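Local coordinates for conserved protein MTH689 (Methanothermobacter thermautotrophicus, PDB 2WNY) that is of unknown function but, as a DUF54-family protein linked to the exosome superoperon, probably binds RNA, at residues R5-Y13 and R63-K71. The protein carries 1 engineered substitution. Sequence-based numbering, arbitrary orientation.
Sequences RDMIHNISY and RALREFMEK
Ile11 and Phe68 meet where helix 62-76 packs across strand 8-17, a central strand of the antiparallel sheet, in an alpha+beta arrangement; the axes of strand 10-13 and helix 63-71 run almost at right angles (82°) and come within 9.3 Å. The aromatic contact is a CH-pi interaction: Ile11 CD1 lies 3.5 Å from the centroid of the Phe68 ring, only 12° off its normal, so the flat face takes a methyl of the branched isoleucine. Phe68 holds CG anti to the backbone N (chi1 175°), which swings the ring out from the helix toward the strand, while Trp107 and Ile120 also touch the aromatic side chain.

Aliphatic packing fills in beside it. Leu65 suits the middle of the interface because its fork divides the work: CD2 is 3.6 Å from Ile8 CD1 and also touches Ile11 CG1, whereas Leu65 CD1 makes a van der Waals contact of 3.4 Å with His9 O, where the strand turns a corner. The long branch of Ile8 carries CD1 to Leu65, Phe68 and Met69 together.

The methionines supply flexible, polarisable chains toward the start of segment 5-13 and the later turns of the helix. Met69 is bent, bringing SD against both branches of Ile8, 3.6 Å from Ile8 CG2; at the margin Met7 SD rests 4.0 Å from Met69 CE.

No direct hydrogen bond joins the two segments. At the exposed border a single water bridges them, donating to Arg5 O at 2.8 Å and accepting from Arg66 NE, at the edge of the guanidinium and in its plane, at 3.3 Å.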
loop_
_atom_site.group_PDB
_atom_site.type_symbol
_atom_site.label_atom_id
_atom_site.label_comp_id
_atom_site.label_asym_id
_atom_site.label_seq_id
_atom_site.Cartn_x
_atom_site.Cartn_y
_atom_site.Cartn_z
ATOM N N ARG A 5 -13.954 -0.217 -15.230
ATOM C CA ARG A 5 -13.992 -0.700 -13.856
ATOM C C ARG A 5 -13.221 0.241 -12.960
ATOM O O ARG A 5 -12.169 0.783 -13.346
ATOM C CB ARG A 5 -13.420 -2.114 -13.739
ATOM C CG ARG A 5 -14.285 -3.187 -14.398
ATOM C CD ARG A 5 -13.681 -4.568 -14.225
ATOM N NE ARG A 5 -14.291 -5.526 -15.149
ATOM C CZ ARG A 5 -15.484 -6.093 -14.977
ATOM N NH1 ARG A 5 -16.224 -5.813 -13.906
ATOM N NH2 ARG A 5 -15.942 -6.943 -15.884
ATOM N N ASP A 6 -13.741 0.429 -11.753
ATOM C CA ASP A 6 -13.033 1.216 -10.768
ATOM C C ASP A 6 -11.778 0.492 -10.269
ATOM O O ASP A 6 -10.769 1.139 -9.988
ATOM C CB ASP A 6 -13.972 1.611 -9.617
ATOM C CG ASP A 6 -14.900 2.785 -9.985
ATOM O OD1 ASP A 6 -14.826 3.319 -11.133
ATOM O OD2 ASP A 6 -15.703 3.187 -9.106
ATOM N N MET A 7 -11.849 -0.840 -10.196
ATOM C CA MET A 7 -10.746 -1.728 -9.744
ATOM C C MET A 7 -10.496 -1.588 -8.251
ATOM O O MET A 7 -10.548 -2.583 -7.513
ATOM C CB MET A 7 -9.430 -1.484 -10.495
ATOM C CG MET A 7 -9.526 -1.638 -11.994
ATOM S SD MET A 7 -7.859 -1.771 -12.693
ATOM C CE MET A 7 -8.292 -1.967 -14.428
ATOM N N ILE A 8 -10.199 -0.363 -7.826
ATOM C CA ILE A 8 -10.022 -0.054 -6.412
ATOM C C ILE A 8 -10.734 1.265 -6.096
ATOM O O ILE A 8 -10.815 2.175 -6.936
ATOM C CB ILE A 8 -8.513 -0.009 -5.978
ATOM C CG1 ILE A 8 -7.749 1.093 -6.732
ATOM C CG2 ILE A 8 -7.864 -1.350 -6.177
ATOM C CD1 ILE A 8 -6.330 1.327 -6.234
ATOM N N HIS A 9 -11.291 1.353 -4.898
ATOM C CA HIS A 9 -12.057 2.549 -4.509
ATOM C C HIS A 9 -11.141 3.631 -3.969
ATOM O O HIS A 9 -11.266 4.825 -4.283
ATOM C CB HIS A 9 -13.102 2.155 -3.473
ATOM C CG HIS A 9 -14.205 1.322 -4.039
ATOM N ND1 HIS A 9 -15.020 1.768 -5.058
ATOM C CD2 HIS A 9 -14.641 0.080 -3.724
ATOM C CE1 HIS A 9 -15.904 0.832 -5.355
ATOM N NE2 HIS A 9 -15.702 -0.199 -4.552
ATOM N N ASN A 10 -10.202 3.193 -3.144
ATOM C CA ASN A 10 -9.283 4.105 -2.484
ATOM C C ASN A 10 -8.108 3.296 -1.932
ATOM O O ASN A 10 -8.168 2.053 -1.883
ATOM C CB ASN A 10 -10.017 4.886 -1.385
ATOM C CG ASN A 10 -10.478 3.997 -0.233
ATOM O OD1 ASN A 10 -9.661 3.394 0.452
ATOM N ND2 ASN A 10 -11.786 3.924 -0.016
ATOM N N ILE A 11 -7.045 3.988 -1.534
ATOM C CA ILE A 11 -5.919 3.342 -0.849
ATOM C C ILE A 11 -5.612 4.159 0.395
ATOM O O ILE A 11 -5.429 5.392 0.301
ATOM C CB ILE A 11 -4.633 3.339 -1.708
ATOM C CG1 ILE A 11 -4.893 2.712 -3.076
ATOM C CG2 ILE A 11 -3.511 2.576 -0.975
ATOM C CD1 ILE A 11 -3.654 2.563 -3.936
ATOM N N SER A 12 -5.597 3.493 1.546
ATOM C CA SER A 12 -5.091 4.095 2.773
ATOM C C SER A 12 -3.628 3.658 2.868
ATOM O O SER A 12 -3.299 2.513 2.519
ATOM C CB SER A 12 -5.853 3.601 3.998
ATOM O OG SER A 12 -7.172 4.099 4.025
ATOM N N TYR A 13 -2.757 4.555 3.318
ATOM C CA TYR A 13 -1.349 4.192 3.493
ATOM C C TYR A 13 -0.821 4.728 4.803
ATOM O O TYR A 13 -1.310 5.752 5.338
ATOM C CB TYR A 13 -0.484 4.629 2.297
ATOM C CG TYR A 13 -0.407 6.125 2.124
ATOM C CD1 TYR A 13 0.505 6.888 2.869
ATOM C CD2 TYR A 13 -1.242 6.781 1.233
ATOM C CE1 TYR A 13 0.568 8.263 2.732
ATOM C CE2 TYR A 13 -1.185 8.142 1.093
ATOM C CZ TYR A 13 -0.269 8.880 1.835
ATOM O OH TYR A 13 -0.214 10.234 1.687
ATOM N N ARG A 63 -6.503 9.793 -10.932
ATOM C CA ARG A 63 -5.199 9.716 -11.602
ATOM C C ARG A 63 -4.170 8.912 -10.802
ATOM O O ARG A 63 -3.467 8.068 -11.363
ATOM C CB ARG A 63 -4.676 11.116 -11.980
ATOM C CG ARG A 63 -5.628 11.830 -12.971
ATOM C CD ARG A 63 -4.935 12.841 -13.867
ATOM N NE ARG A 63 -4.567 14.056 -13.143
ATOM C CZ ARG A 63 -5.192 15.227 -13.254
ATOM N NH1 ARG A 63 -6.234 15.366 -14.064
ATOM N NH2 ARG A 63 -4.766 16.271 -12.555
ATOM N N ALA A 64 -4.102 9.135 -9.496
ATOM C CA ALA A 64 -3.190 8.353 -8.661
ATOM C C ALA A 64 -3.608 6.877 -8.544
ATOM O O ALA A 64 -2.746 5.980 -8.556
ATOM C CB ALA A 64 -3.044 8.986 -7.291
ATOM N N LEU A 65 -4.916 6.621 -8.423
ATOM C CA LEU A 65 -5.387 5.248 -8.261
ATOM C C LEU A 65 -5.103 4.447 -9.512
ATOM O O LEU A 65 -4.742 3.271 -9.444
ATOM C CB LEU A 65 -6.882 5.189 -7.944
ATOM C CG LEU A 65 -7.326 5.682 -6.559
ATOM C CD1 LEU A 65 -8.843 5.637 -6.461
ATOM C CD2 LEU A 65 -6.690 4.857 -5.482
ATOM N N ARG A 66 -5.268 5.088 -10.660
ATOM C CA ARG A 66 -5.097 4.370 -11.904
ATOM C C ARG A 66 -3.630 4.096 -12.169
ATOM O O ARG A 66 -3.275 3.001 -12.618
ATOM C CB ARG A 66 -5.807 5.086 -13.059
ATOM C CG ARG A 66 -7.346 5.006 -12.911
ATOM C CD ARG A 66 -8.067 5.644 -14.090
ATOM N NE ARG A 66 -8.184 4.742 -15.234
ATOM C CZ ARG A 66 -7.659 4.976 -16.434
ATOM N NH1 ARG A 66 -6.976 6.092 -16.668
ATOM N NH2 ARG A 66 -7.826 4.095 -17.406
ATOM N N GLU A 67 -2.776 5.085 -11.907
ATOM C CA GLU A 67 -1.328 4.898 -12.026
ATOM C C GLU A 67 -0.815 3.801 -11.083
ATOM O O GLU A 67 0.086 3.008 -11.420
ATOM C CB GLU A 67 -0.581 6.211 -11.718
ATOM C CG GLU A 67 0.943 6.054 -11.773
ATOM C CD GLU A 67 1.698 7.372 -11.914
ATOM O OE1 GLU A 67 1.066 8.441 -12.052
ATOM O OE2 GLU A 67 2.941 7.334 -11.904
ATOM N N PHE A 68 -1.370 3.773 -9.880
ATOM C CA PHE A 68 -1.022 2.734 -8.932
ATOM C C PHE A 68 -1.389 1.333 -9.480
ATOM O O PHE A 68 -0.587 0.397 -9.409
ATOM C CB PHE A 68 -1.729 2.963 -7.613
ATOM C CG PHE A 68 -1.505 1.852 -6.621
ATOM C CD1 PHE A 68 -0.422 1.892 -5.751
ATOM C CD2 PHE A 68 -2.351 0.740 -6.600
ATOM C CE1 PHE A 68 -0.198 0.847 -4.831
ATOM C CE2 PHE A 68 -2.150 -0.307 -5.684
ATOM C CZ PHE A 68 -1.067 -0.262 -4.811
ATOM N N MET A 69 -2.603 1.200 -9.998
ATOM C CA MET A 69 -3.065 -0.087 -10.525
ATOM C C MET A 69 -2.208 -0.541 -11.714
ATOM O O MET A 69 -1.933 -1.735 -11.869
ATOM C CB MET A 69 -4.542 -0.052 -10.910
ATOM C CG MET A 69 -5.520 -0.129 -9.714
ATOM S SD MET A 69 -5.180 -1.486 -8.545
ATOM C CE MET A 69 -5.487 -2.881 -9.680
ATOM N N GLU A 70 -1.774 0.415 -12.527
ATOM C CA GLU A 70 -0.857 0.127 -13.632
ATOM C C GLU A 70 0.431 -0.534 -13.100
ATOM O O GLU A 70 0.850 -1.575 -13.589
ATOM C CB GLU A 70 -0.482 1.419 -14.346
ATOM C CG GLU A 70 -1.438 1.891 -15.405
ATOM C CD GLU A 70 -0.720 2.758 -16.431
ATOM O OE1 GLU A 70 0.076 3.640 -16.021
ATOM O OE2 GLU A 70 -0.935 2.547 -17.646
ATOM N N LYS A 71 1.046 0.071 -12.086
ATOM C CA LYS A 71 2.290 -0.456 -11.528
ATOM C C LYS A 71 2.028 -1.741 -10.729
ATOM O O LYS A 71 2.782 -2.718 -10.826
ATOM C CB LYS A 71 2.956 0.604 -10.647
ATOM C CG LYS A 71 4.153 0.125 -9.828
ATOM C CD LYS A 71 5.385 -0.095 -10.678
ATOM C CE LYS A 71 6.626 -0.196 -9.802
ATOM N NZ LYS A 71 7.833 0.098 -10.610
HETATM O O HOH W 1 -10.044 2.645 -13.567
#